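Side-chain contacts in aldehyde dehydrogenase family protein (Pseudomonas syringae pv. tomato, PDB 5IUV), which probably oxidises indole-3-acetaldehyde to the auxin indole-3-acetic acid with NAD+ as the electron acceptor: residues A230-M235 / K250-Y255; R61-A66 / V158-A163; P273-A278 / E416-I421; S313-F318 / V409-T414. All blocks are in the same frame, centred on the assembly; numbering follows the deposited sequence.

The four contacts belong to two alpha/beta domains, each built on its own sheet. Contacts 1 and 2 belong to the NAD-binding part and touch each other where H234 meets V63; contacts 3 and 4 are built on one sheet, strand 406-412 of contact 4 leading in the chain to helix 415-423 of contact 3, with centres about 10 Å apart. Contacts 2 and 4 are about 51 Å from centre to centre. Contacts 1, 2 and 3 are buried. Contacts 2 and 3 are purely apolar, each built round a small alanine on a helix, whereas contact 1 adds a water bridge and the bound adenine. Contact 4, only partly buried, uses a lysine whose stem packs on a threonine and a valine while its charged end forms a salt bridge with D389.

Contact 1. Residues A230-M235 / K250-Y255; sequences ALALHM and KQLMIY. With NAD (nicotinamide-adenine-dinucleotide), chain C.
The Y255 ring lies against A232, whose CB comes 3.5 Å from ring atom CD2, at an oblique angle to the ring. L233 adds its CD2 methyl, 3.8 Å from Y255 CB, and its CG also reaches the CD1 side of the ring; the two side chains cross obliquely. A small alanine suits the place because the end of one helix can then come close to an aromatic ring on the next. With its CG anti to the carbonyl carbon (chi1 -66°), Y255 runs toward the coenzyme: the adenine N1A lies at the ring edge, near its plane, and N6A gives a weak but fairly straight hydrogen bond to Y255 OH (3.3 Å, 168°). L252 belongs to the same wall, its CD2 methyl 3.8 Å from adenine C2A and 4.1 Å from A232 CB. One water donates to both A232 O (3.2 Å) and L252 O (2.7 Å), bridging the two backbones, while K262 NZ also binds A232 O. Elsewhere on helix 246-258, M253 and I254 pack on the second subunit. Helices 224-232 and 246-258, joined through strand 239-243, here line the adenine pocket typical of the Rossmann-type NAD-binding domain of aldehyde dehydrogenases.

Contact 2. Residues R61-A66 / V158-A163; sequences RAVESA and VGVVAA
From its CB, V160 points at helix 56-72 and divides into two methyls that both reach A66. CG1 stands anti to the backbone N (chi1 174°) and comes 3.9 Å from A66 CB; its second neighbour across the contact is the more distant V63 CG1, at 4.4 Å. CG2, beside the backbone N, is 4.0 Å from A66 CB and equally near A66 C, so the alanine methyl sits against the fork of the valine rather than on one tip. A66, having a single methyl, lets the helix backbone approach to 6.2 Å between the CA atoms of A66 and V160, and the branched valine, at home in a strand, meets it from the sheet with both methyls. This is a helix lying on one face of the parallel core of the Rossmann-type NAD-binding domain: V160 faces helix 56-72, while V161 is directed away from it. V63, one helical turn before A66, gives the second and looser touch; its branched apolar side chain also packs on H234 and V237, and A66 on V189 of the adjacent strand 187-191. Polar partners hold the surrounding backbone, with A66 O bound to S187 OG and V160 N to D238 OD2.

Contact 3. Residues P273-A278 / E416-I421; sequences PNIVFA and EEAIQI
A418 and I275 make the close part of this contact: the A418 CB methyl, directed from helix 415-423 at the sheet, comes 4.0 Å from I275 CG2. CG2 stands anti to the backbone N of I275, while CG1 lies anti to the carbonyl carbon (chi1 -53°) and carries CD1 to 4.2 Å from A418 O, so both branches of the isoleucine lie close to one alanine. The small residue lets the helix sit low, with 7.2 Å between the CA atoms of I275 and A418, and the beta-branched one suits a strand. F277 gives a looser touch, its ring atom CZ being 4.4 Å from A418 CB and approached obliquely; a closer partner of this ring is F412 on strand 406-412, which it meets edge-to-face. F412 also touches A418 and I275, so the alanine is touched by both rings and by the isoleucine. On the other sides of the helix the contact fades: E416 and Q420 are exposed to solvent, as befits their polar ends, and I419 points away from the strand. I421 turns instead to L410 and L309. V276, on the other face of the sheet, packs on helix 312-326. Helix 415-423 connects the parallel strands 406-412 and 430-434, between which strands 307-311 and 273-276 lie in the sheet, a beta-alpha-beta crossover typical of the catalytic domain of aldehyde dehydrogenases.

Contact 4. Residues S313-F318 / V409-T414; sequences SIKDRF and VLTFDT
Where a helix of the second alpha/beta domain rests on the parallel sheet, K315 of helix 312-326 lies across T411 of strand 406-412, the two side chains at about a right angle. Its whole aliphatic chain passes over the T411 methyl: CB is 4.1 Å, CD 3.8 Å and CE 3.9 Å from T411 CG2. CE then meets V409 CG1, two residues back on the strand, at 4.2 Å. The chain is bent at chi2 (78°) and chi4 (57°), which lays its length over the methyl and takes NZ on to D389, with which it forms a salt bridge. Lysine is well suited here, apolar along the stem and charged at the end. V409 and T411 both face helix 312-326, whereas L410 and F412 point to the other face of the sheet and touch helix 415-423; a helix layer on each face of the sheet gives the three-layer alpha/beta/alpha arrangement of the aldehyde dehydrogenase catalytic domain. T411 serves both needs, giving its methyl to K315 while OG1, set between the backbone N and the carbonyl carbon (chi1 52°), hydrogen-bonds R312 NH2. V310, on the neighbouring strand 307-311, touches K315 and T411 as well.

Contact 1. Residues A230-M235 / K250-Y255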
# COMPACT_ATOMS: atom_id res chain seq x y z
N ALA A 230 24.84 -15.98 -24.29
CA ALA A 230 25.98 -15.35 -23.64
C ALA A 230 25.55 -14.39 -22.53
O ALA A 230 26.17 -14.33 -21.46
CB ALA A 230 26.85 -14.61 -24.67
N LEU A 231 24.49 -13.64 -22.78
CA LEU A 231 23.94 -12.74 -21.77
C LEU A 231 23.36 -13.51 -20.59
O LEU A 231 23.56 -13.14 -19.44
CB LEU A 231 22.86 -11.83 -22.39
CG LEU A 231 23.35 -10.69 -23.31
CD1 LEU A 231 22.17 -10.03 -24.02
CD2 LEU A 231 24.14 -9.66 -22.52
N ALA A 232 22.64 -14.59 -20.87
CA ALA A 232 22.01 -15.39 -19.82
C ALA A 232 23.04 -16.12 -18.95
O ALA A 232 22.79 -16.41 -17.78
CB ALA A 232 21.05 -16.39 -20.43
N LEU A 233 24.21 -16.41 -19.52
CA LEU A 233 25.28 -17.06 -18.77
C LEU A 233 26.28 -16.07 -18.18
O LEU A 233 27.24 -16.48 -17.52
CB LEU A 233 26.04 -18.04 -19.67
CG LEU A 233 25.35 -19.36 -20.02
CD1 LEU A 233 26.06 -20.04 -21.18
CD2 LEU A 233 25.33 -20.26 -18.79
N HIS A 234 26.09 -14.78 -18.42
CA HIS A 234 27.11 -13.81 -18.01
C HIS A 234 27.19 -13.67 -16.49
O HIS A 234 26.17 -13.56 -15.82
CB HIS A 234 26.86 -12.44 -18.65
CG HIS A 234 28.10 -11.59 -18.72
ND1 HIS A 234 28.62 -10.94 -17.63
CD2 HIS A 234 28.93 -11.32 -19.75
CE1 HIS A 234 29.71 -10.29 -17.98
NE2 HIS A 234 29.92 -10.50 -19.27
N MET A 235 28.41 -13.66 -15.97
CA MET A 235 28.62 -13.65 -14.52
C MET A 235 28.42 -12.27 -13.88
O MET A 235 28.45 -12.15 -12.66
CB MET A 235 30.02 -14.18 -14.18
CG MET A 235 30.23 -15.63 -14.58
SD MET A 235 29.14 -16.72 -13.65
CE MET A 235 29.87 -16.60 -12.02
N LYS A 250 12.71 -22.13 -20.02
CA LYS A 250 13.28 -23.12 -19.12
C LYS A 250 14.81 -23.16 -19.18
O LYS A 250 15.46 -23.30 -18.15
CB LYS A 250 12.72 -24.52 -19.44
CG LYS A 250 11.29 -24.76 -18.98
CD LYS A 250 10.79 -26.06 -19.57
CE LYS A 250 9.43 -26.41 -19.03
NZ LYS A 250 8.90 -27.66 -19.65
N GLN A 251 15.36 -23.03 -20.38
CA GLN A 251 16.81 -23.05 -20.56
C GLN A 251 17.48 -21.88 -19.85
O GLN A 251 18.62 -21.99 -19.43
CB GLN A 251 17.15 -23.04 -22.05
CG GLN A 251 18.64 -23.25 -22.37
CD GLN A 251 19.22 -24.58 -21.90
OE1 GLN A 251 20.19 -24.61 -21.14
NE2 GLN A 251 18.66 -25.68 -22.38
N LEU A 252 16.78 -20.76 -19.73
CA LEU A 252 17.34 -19.60 -19.03
C LEU A 252 17.49 -19.88 -17.53
O LEU A 252 18.43 -19.41 -16.89
CB LEU A 252 16.47 -18.34 -19.23
CG LEU A 252 16.26 -17.77 -20.64
CD1 LEU A 252 15.93 -16.29 -20.54
CD2 LEU A 252 17.46 -18.00 -21.56
N MET A 253 16.57 -20.65 -16.96
CA MET A 253 16.70 -21.04 -15.56
C MET A 253 17.94 -21.90 -15.36
O MET A 253 18.66 -21.77 -14.37
CB MET A 253 15.45 -21.79 -15.10
CG MET A 253 14.19 -20.97 -15.16
SD MET A 253 12.84 -21.71 -14.23
CE MET A 253 13.34 -21.37 -12.54
N ILE A 254 18.20 -22.76 -16.34
CA ILE A 254 19.38 -23.60 -16.31
C ILE A 254 20.65 -22.75 -16.44
O ILE A 254 21.61 -22.94 -15.67
CB ILE A 254 19.33 -24.67 -17.42
CG1 ILE A 254 18.16 -25.63 -17.15
CG2 ILE A 254 20.66 -25.41 -17.52
CD1 ILE A 254 17.93 -26.67 -18.23
N TYR A 255 20.66 -21.80 -17.37
CA TYR A 255 21.80 -20.89 -17.53
C TYR A 255 22.11 -20.11 -16.25
O TYR A 255 23.27 -19.91 -15.91
CB TYR A 255 21.57 -19.89 -18.66
CG TYR A 255 21.49 -20.46 -20.05
CD1 TYR A 255 22.19 -21.61 -20.41
CD2 TYR A 255 20.71 -19.84 -21.02
CE1 TYR A 255 22.11 -22.12 -21.71
CE2 TYR A 255 20.63 -20.33 -22.31
CZ TYR A 255 21.33 -21.47 -22.65
OH TYR A 255 21.23 -21.95 -23.94
PA NAD C . 11.93 -17.96 -28.68
O1A NAD C . 11.80 -18.67 -27.39
O2A NAD C . 12.40 -18.84 -29.83
O5B NAD C . 12.91 -16.73 -28.53
C5B NAD C . 12.62 -15.50 -27.84
C4B NAD C . 13.91 -14.73 -27.74
O4B NAD C . 14.90 -15.56 -27.09
C3B NAD C . 14.55 -14.26 -29.05
O3B NAD C . 15.16 -12.98 -28.88
C2B NAD C . 15.60 -15.33 -29.32
O2B NAD C . 16.67 -14.86 -30.14
C1B NAD C . 16.05 -15.66 -27.90
N9A NAD C . 16.66 -16.97 -27.68
C8A NAD C . 16.48 -18.11 -28.42
N7A NAD C . 17.23 -19.11 -28.04
C5A NAD C . 17.94 -18.60 -26.96
C6A NAD C . 18.87 -19.19 -26.08
N6A NAD C . 19.33 -20.44 -26.19
N1A NAD C . 19.35 -18.42 -25.07
C2A NAD C . 18.93 -17.15 -24.97
N3A NAD C . 18.07 -16.49 -25.75
C4A NAD C . 17.60 -17.28 -26.73
O3 NAD C . 10.51 -17.33 -29.08
PN NAD C . 9.97 -16.51 -30.36
O1N NAD C . 9.78 -17.51 -31.44
O2N NAD C . 10.86 -15.35 -30.59
O5D NAD C . 8.58 -15.92 -29.83
C5D NAD C . 7.37 -16.71 -29.82
C4D NAD C . 7.10 -17.13 -28.39
O4D NAD C . 6.96 -15.95 -27.56
C3D NAD C . 5.81 -17.91 -28.18
O3D NAD C . 6.06 -19.04 -27.35
C2D NAD C . 4.91 -16.87 -27.50
O2D NAD C . 3.90 -17.38 -26.64
C1D NAD C . 5.93 -16.07 -26.65
N1N NAD C . 5.37 -14.69 -26.31
C2N NAD C . 5.06 -14.49 -24.94
C3N NAD C . 4.61 -13.25 -24.51
C7N NAD C . 4.19 -12.99 -23.08
O7N NAD C . 4.07 -13.95 -22.29
N7N NAD C . 3.86 -11.77 -22.76
C4N NAD C . 4.44 -12.24 -25.45
C5N NAD C . 4.72 -12.47 -26.80
C6N NAD C . 5.19 -13.71 -27.20
O HOH W 1 19.63 -17.00 -17.42

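Contact 2. Residues R61-A66 / V158-A163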
# COMPACT_ATOMS: atom_id res chain seq x y z
N ARG A 61 31.41 -6.77 -23.88
CA ARG A 61 31.63 -5.33 -23.97
C ARG A 61 30.39 -4.56 -23.54
O ARG A 61 30.49 -3.52 -22.89
CB ARG A 61 32.04 -4.92 -25.39
CG ARG A 61 32.46 -3.45 -25.47
CD ARG A 61 33.38 -3.16 -26.65
NE ARG A 61 32.71 -3.17 -27.94
CZ ARG A 61 32.13 -2.10 -28.49
NH1 ARG A 61 32.12 -0.94 -27.84
NH2 ARG A 61 31.55 -2.19 -29.68
N ALA A 62 29.21 -5.06 -23.91
CA ALA A 62 27.98 -4.36 -23.56
C ALA A 62 27.75 -4.37 -22.04
O ALA A 62 27.28 -3.39 -21.46
CB ALA A 62 26.79 -4.98 -24.28
N VAL A 63 28.08 -5.49 -21.41
CA VAL A 63 27.85 -5.63 -19.97
C VAL A 63 28.86 -4.79 -19.19
O VAL A 63 28.51 -4.15 -18.19
CB VAL A 63 27.91 -7.11 -19.52
CG1 VAL A 63 27.91 -7.21 -18.00
CG2 VAL A 63 26.72 -7.88 -20.10
N GLU A 64 30.11 -4.77 -19.65
CA GLU A 64 31.10 -3.87 -19.05
C GLU A 64 30.64 -2.42 -19.13
O GLU A 64 30.80 -1.64 -18.19
CB GLU A 64 32.47 -4.02 -19.72
CG GLU A 64 33.20 -5.31 -19.39
CD GLU A 64 34.55 -5.41 -20.09
OE1 GLU A 64 35.11 -4.36 -20.47
OE2 GLU A 64 35.06 -6.54 -20.25
N SER A 65 30.09 -2.05 -20.29
CA SER A 65 29.53 -0.72 -20.50
C SER A 65 28.34 -0.46 -19.58
O SER A 65 28.26 0.59 -18.94
CB SER A 65 29.13 -0.56 -21.97
OG SER A 65 28.35 0.60 -22.19
N ALA A 66 27.41 -1.41 -19.53
CA ALA A 66 26.26 -1.32 -18.64
C ALA A 66 26.68 -1.12 -17.18
O ALA A 66 26.12 -0.29 -16.47
CB ALA A 66 25.40 -2.56 -18.77
N VAL A 158 18.66 -3.46 -9.34
CA VAL A 158 19.52 -4.63 -9.24
C VAL A 158 20.89 -4.38 -9.87
O VAL A 158 21.89 -4.97 -9.45
CB VAL A 158 18.86 -5.86 -9.90
CG1 VAL A 158 17.58 -6.24 -9.15
CG2 VAL A 158 18.55 -5.60 -11.38
N GLY A 159 20.95 -3.49 -10.87
CA GLY A 159 22.22 -3.17 -11.51
C GLY A 159 22.18 -3.32 -13.02
O GLY A 159 21.78 -2.40 -13.73
N VAL A 160 22.60 -4.47 -13.51
CA VAL A 160 22.63 -4.73 -14.95
C VAL A 160 21.56 -5.75 -15.33
O VAL A 160 21.52 -6.86 -14.80
CB VAL A 160 24.01 -5.24 -15.41
CG1 VAL A 160 23.98 -5.64 -16.88
CG2 VAL A 160 25.06 -4.18 -15.15
N VAL A 161 20.68 -5.35 -16.25
CA VAL A 161 19.56 -6.18 -16.67
C VAL A 161 19.73 -6.62 -18.13
O VAL A 161 19.98 -5.78 -18.99
CB VAL A 161 18.22 -5.42 -16.51
CG1 VAL A 161 17.05 -6.25 -17.01
CG2 VAL A 161 18.02 -4.99 -15.06
N ALA A 162 19.63 -7.92 -18.39
CA ALA A 162 19.54 -8.40 -19.77
C ALA A 162 18.07 -8.61 -20.13
O ALA A 162 17.32 -9.24 -19.38
CB ALA A 162 20.34 -9.69 -19.96
N ALA A 163 17.63 -8.04 -21.24
CA ALA A 163 16.26 -8.22 -21.71
C ALA A 163 16.26 -8.91 -23.06
O ALA A 163 16.76 -8.37 -24.05
CB ALA A 163 15.54 -6.90 -21.79

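Contact 3. Residues P273-A278 / E416-I421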
# COMPACT_ATOMS: atom_id res chain seq x y z
N PRO A 273 -7.96 -20.30 -22.95
CA PRO A 273 -9.36 -20.69 -23.16
C PRO A 273 -10.32 -19.50 -23.12
O PRO A 273 -10.27 -18.69 -22.20
CB PRO A 273 -9.63 -21.65 -22.01
CG PRO A 273 -8.76 -21.13 -20.91
CD PRO A 273 -7.52 -20.58 -21.57
N ASN A 274 -11.18 -19.42 -24.12
CA ASN A 274 -12.20 -18.39 -24.23
C ASN A 274 -13.57 -19.02 -24.00
O ASN A 274 -14.14 -19.62 -24.91
CB ASN A 274 -12.11 -17.73 -25.62
CG ASN A 274 -13.00 -16.51 -25.76
OD1 ASN A 274 -13.58 -16.03 -24.79
ND2 ASN A 274 -13.09 -16.00 -26.98
N ILE A 275 -14.08 -18.91 -22.78
CA ILE A 275 -15.29 -19.63 -22.38
C ILE A 275 -16.57 -18.82 -22.57
O ILE A 275 -16.78 -17.80 -21.92
CB ILE A 275 -15.22 -20.07 -20.90
CG1 ILE A 275 -13.92 -20.84 -20.65
CG2 ILE A 275 -16.43 -20.92 -20.54
CD1 ILE A 275 -13.64 -21.04 -19.17
N VAL A 276 -17.43 -19.31 -23.46
CA VAL A 276 -18.66 -18.61 -23.78
C VAL A 276 -19.86 -19.38 -23.25
O VAL A 276 -20.17 -20.47 -23.73
CB VAL A 276 -18.81 -18.40 -25.30
CG1 VAL A 276 -20.06 -17.60 -25.61
CG2 VAL A 276 -17.57 -17.72 -25.86
N PHE A 277 -20.52 -18.81 -22.25
CA PHE A 277 -21.71 -19.42 -21.66
C PHE A 277 -22.95 -19.02 -22.43
O PHE A 277 -22.98 -17.98 -23.09
CB PHE A 277 -21.86 -19.01 -20.19
CG PHE A 277 -20.94 -19.73 -19.26
CD1 PHE A 277 -21.24 -21.00 -18.80
CD2 PHE A 277 -19.77 -19.13 -18.83
CE1 PHE A 277 -20.39 -21.66 -17.93
CE2 PHE A 277 -18.92 -19.78 -17.96
CZ PHE A 277 -19.23 -21.05 -17.51
N ALA A 278 -23.98 -19.85 -22.33
CA ALA A 278 -25.25 -19.61 -23.00
C ALA A 278 -25.85 -18.26 -22.60
O ALA A 278 -26.53 -17.63 -23.40
CB ALA A 278 -26.24 -20.74 -22.70
N GLU A 416 -18.57 -26.42 -14.25
CA GLU A 416 -17.51 -27.23 -13.66
C GLU A 416 -16.65 -27.89 -14.74
O GLU A 416 -15.42 -27.94 -14.62
CB GLU A 416 -18.11 -28.28 -12.73
CG GLU A 416 -18.79 -27.71 -11.47
CD GLU A 416 -20.05 -26.89 -11.76
OE1 GLU A 416 -20.75 -27.19 -12.76
OE2 GLU A 416 -20.34 -25.95 -11.00
N GLU A 417 -17.28 -28.38 -15.80
CA GLU A 417 -16.54 -29.00 -16.90
C GLU A 417 -15.75 -27.94 -17.67
O GLU A 417 -14.62 -28.19 -18.10
CB GLU A 417 -17.48 -29.75 -17.84
CG GLU A 417 -16.75 -30.57 -18.90
CD GLU A 417 -17.65 -31.12 -19.99
OE1 GLU A 417 -18.87 -30.82 -19.98
OE2 GLU A 417 -17.14 -31.86 -20.86
N ALA A 418 -16.34 -26.77 -17.85
CA ALA A 418 -15.68 -25.66 -18.53
C ALA A 418 -14.37 -25.32 -17.84
O ALA A 418 -13.34 -25.15 -18.48
CB ALA A 418 -16.59 -24.45 -18.60
N ILE A 419 -14.42 -25.24 -16.51
CA ILE A 419 -13.25 -24.93 -15.71
C ILE A 419 -12.20 -26.05 -15.80
O ILE A 419 -11.01 -25.78 -15.95
CB ILE A 419 -13.65 -24.68 -14.23
CG1 ILE A 419 -14.47 -23.39 -14.14
CG2 ILE A 419 -12.42 -24.61 -13.33
CD1 ILE A 419 -15.29 -23.24 -12.86
N GLN A 420 -12.65 -27.30 -15.72
CA GLN A 420 -11.73 -28.44 -15.81
C GLN A 420 -10.99 -28.43 -17.15
O GLN A 420 -9.77 -28.60 -17.19
CB GLN A 420 -12.50 -29.76 -15.64
CG GLN A 420 -11.61 -30.97 -15.31
CD GLN A 420 -10.88 -31.54 -16.53
OE1 GLN A 420 -11.39 -31.51 -17.65
NE2 GLN A 420 -9.68 -32.06 -16.30
N ILE A 421 -11.73 -28.24 -18.24
CA ILE A 421 -11.11 -28.22 -19.56
C ILE A 421 -10.16 -27.04 -19.69
O ILE A 421 -9.05 -27.18 -20.18
CB ILE A 421 -12.17 -28.14 -20.68
CG1 ILE A 421 -12.96 -29.45 -20.73
CG2 ILE A 421 -11.51 -27.88 -22.03
CD1 ILE A 421 -14.22 -29.35 -21.55

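Contact 4. Residues S313-F318 / V409-T414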
# COMPACT_ATOMS: atom_id res chain seq x y z
N SER A 313 -25.46 -25.86 -25.60
CA SER A 313 -26.80 -25.42 -25.98
C SER A 313 -26.82 -24.21 -26.93
O SER A 313 -27.84 -23.93 -27.54
CB SER A 313 -27.63 -25.11 -24.73
OG SER A 313 -27.00 -24.12 -23.94
N ILE A 314 -25.71 -23.48 -27.04
CA ILE A 314 -25.65 -22.36 -27.99
C ILE A 314 -24.65 -22.60 -29.13
O ILE A 314 -24.48 -21.75 -30.00
CB ILE A 314 -25.26 -21.03 -27.30
CG1 ILE A 314 -23.92 -21.16 -26.58
CG2 ILE A 314 -26.36 -20.58 -26.35
CD1 ILE A 314 -23.16 -19.85 -26.45
N LYS A 315 -24.01 -23.76 -29.11
CA LYS A 315 -22.95 -24.08 -30.06
C LYS A 315 -23.42 -23.99 -31.52
O LYS A 315 -22.74 -23.39 -32.36
CB LYS A 315 -22.40 -25.47 -29.76
CG LYS A 315 -21.76 -26.17 -30.94
CD LYS A 315 -20.37 -25.65 -31.22
CE LYS A 315 -19.55 -26.70 -31.94
NZ LYS A 315 -20.19 -27.16 -33.20
N ASP A 316 -24.58 -24.56 -31.82
CA ASP A 316 -25.08 -24.58 -33.19
C ASP A 316 -25.42 -23.19 -33.72
O ASP A 316 -25.33 -22.93 -34.92
CB ASP A 316 -26.31 -25.49 -33.30
CG ASP A 316 -25.96 -26.96 -33.22
OD1 ASP A 316 -24.79 -27.31 -33.50
OD2 ASP A 316 -26.85 -27.78 -32.89
N ARG A 317 -25.82 -22.30 -32.82
CA ARG A 317 -26.11 -20.92 -33.21
C ARG A 317 -24.83 -20.08 -33.23
O ARG A 317 -24.67 -19.21 -34.09
CB ARG A 317 -27.13 -20.30 -32.25
CG ARG A 317 -27.47 -18.85 -32.57
CD ARG A 317 -28.08 -18.12 -31.38
NE ARG A 317 -28.07 -16.67 -31.59
CZ ARG A 317 -28.40 -15.78 -30.66
NH1 ARG A 317 -28.77 -16.18 -29.45
NH2 ARG A 317 -28.35 -14.48 -30.95
N PHE A 318 -23.92 -20.35 -32.30
CA PHE A 318 -22.75 -19.50 -32.08
C PHE A 318 -21.63 -19.73 -33.09
O PHE A 318 -21.01 -18.77 -33.55
CB PHE A 318 -22.21 -19.70 -30.65
CG PHE A 318 -21.12 -18.73 -30.25
CD1 PHE A 318 -21.37 -17.36 -30.20
CD2 PHE A 318 -19.86 -19.19 -29.89
CE1 PHE A 318 -20.38 -16.47 -29.82
CE2 PHE A 318 -18.86 -18.30 -29.51
CZ PHE A 318 -19.12 -16.94 -29.47
N VAL A 409 -12.26 -25.43 -31.43
CA VAL A 409 -13.57 -25.23 -30.81
C VAL A 409 -14.01 -26.46 -30.01
O VAL A 409 -14.14 -27.55 -30.56
CB VAL A 409 -14.65 -24.90 -31.85
CG1 VAL A 409 -15.99 -24.68 -31.17
CG2 VAL A 409 -14.24 -23.67 -32.66
N LEU A 410 -14.25 -26.26 -28.71
CA LEU A 410 -14.64 -27.34 -27.82
C LEU A 410 -15.99 -27.03 -27.17
O LEU A 410 -16.37 -25.86 -27.06
CB LEU A 410 -13.58 -27.56 -26.73
CG LEU A 410 -12.12 -27.79 -27.11
CD1 LEU A 410 -11.38 -26.49 -27.44
CD2 LEU A 410 -11.39 -28.57 -26.01
N THR A 411 -16.71 -28.06 -26.75
CA THR A 411 -17.99 -27.83 -26.07
C THR A 411 -17.99 -28.35 -24.64
O THR A 411 -17.15 -29.18 -24.27
CB THR A 411 -19.17 -28.48 -26.84
OG1 THR A 411 -18.89 -29.86 -27.11
CG2 THR A 411 -19.42 -27.75 -28.15
N PHE A 412 -18.91 -27.83 -23.83
CA PHE A 412 -19.11 -28.27 -22.45
C PHE A 412 -20.59 -28.11 -22.10
O PHE A 412 -21.32 -27.41 -22.81
CB PHE A 412 -18.23 -27.48 -21.48
CG PHE A 412 -18.58 -26.01 -21.41
CD1 PHE A 412 -19.56 -25.55 -20.53
CD2 PHE A 412 -17.93 -25.09 -22.21
CE1 PHE A 412 -19.88 -24.20 -20.47
CE2 PHE A 412 -18.24 -23.74 -22.15
CZ PHE A 412 -19.22 -23.30 -21.28
N ASP A 413 -21.02 -28.72 -21.00
CA ASP A 413 -22.43 -28.63 -20.59
C ASP A 413 -22.64 -28.08 -19.18
O ASP A 413 -23.77 -27.75 -18.81
CB ASP A 413 -23.11 -30.00 -20.70
CG ASP A 413 -22.38 -31.08 -19.93
OD1 ASP A 413 -21.55 -30.76 -19.05
OD2 ASP A 413 -22.65 -32.27 -20.20
N THR A 414 -21.57 -28.01 -18.39
CA THR A 414 -21.62 -27.44 -17.04
C THR A 414 -20.45 -26.49 -16.82
O THR A 414 -19.40 -26.63 -17.46
CB THR A 414 -21.59 -28.51 -15.94
OG1 THR A 414 -20.29 -29.12 -15.91
CG2 THR A 414 -22.65 -29.59 -16.16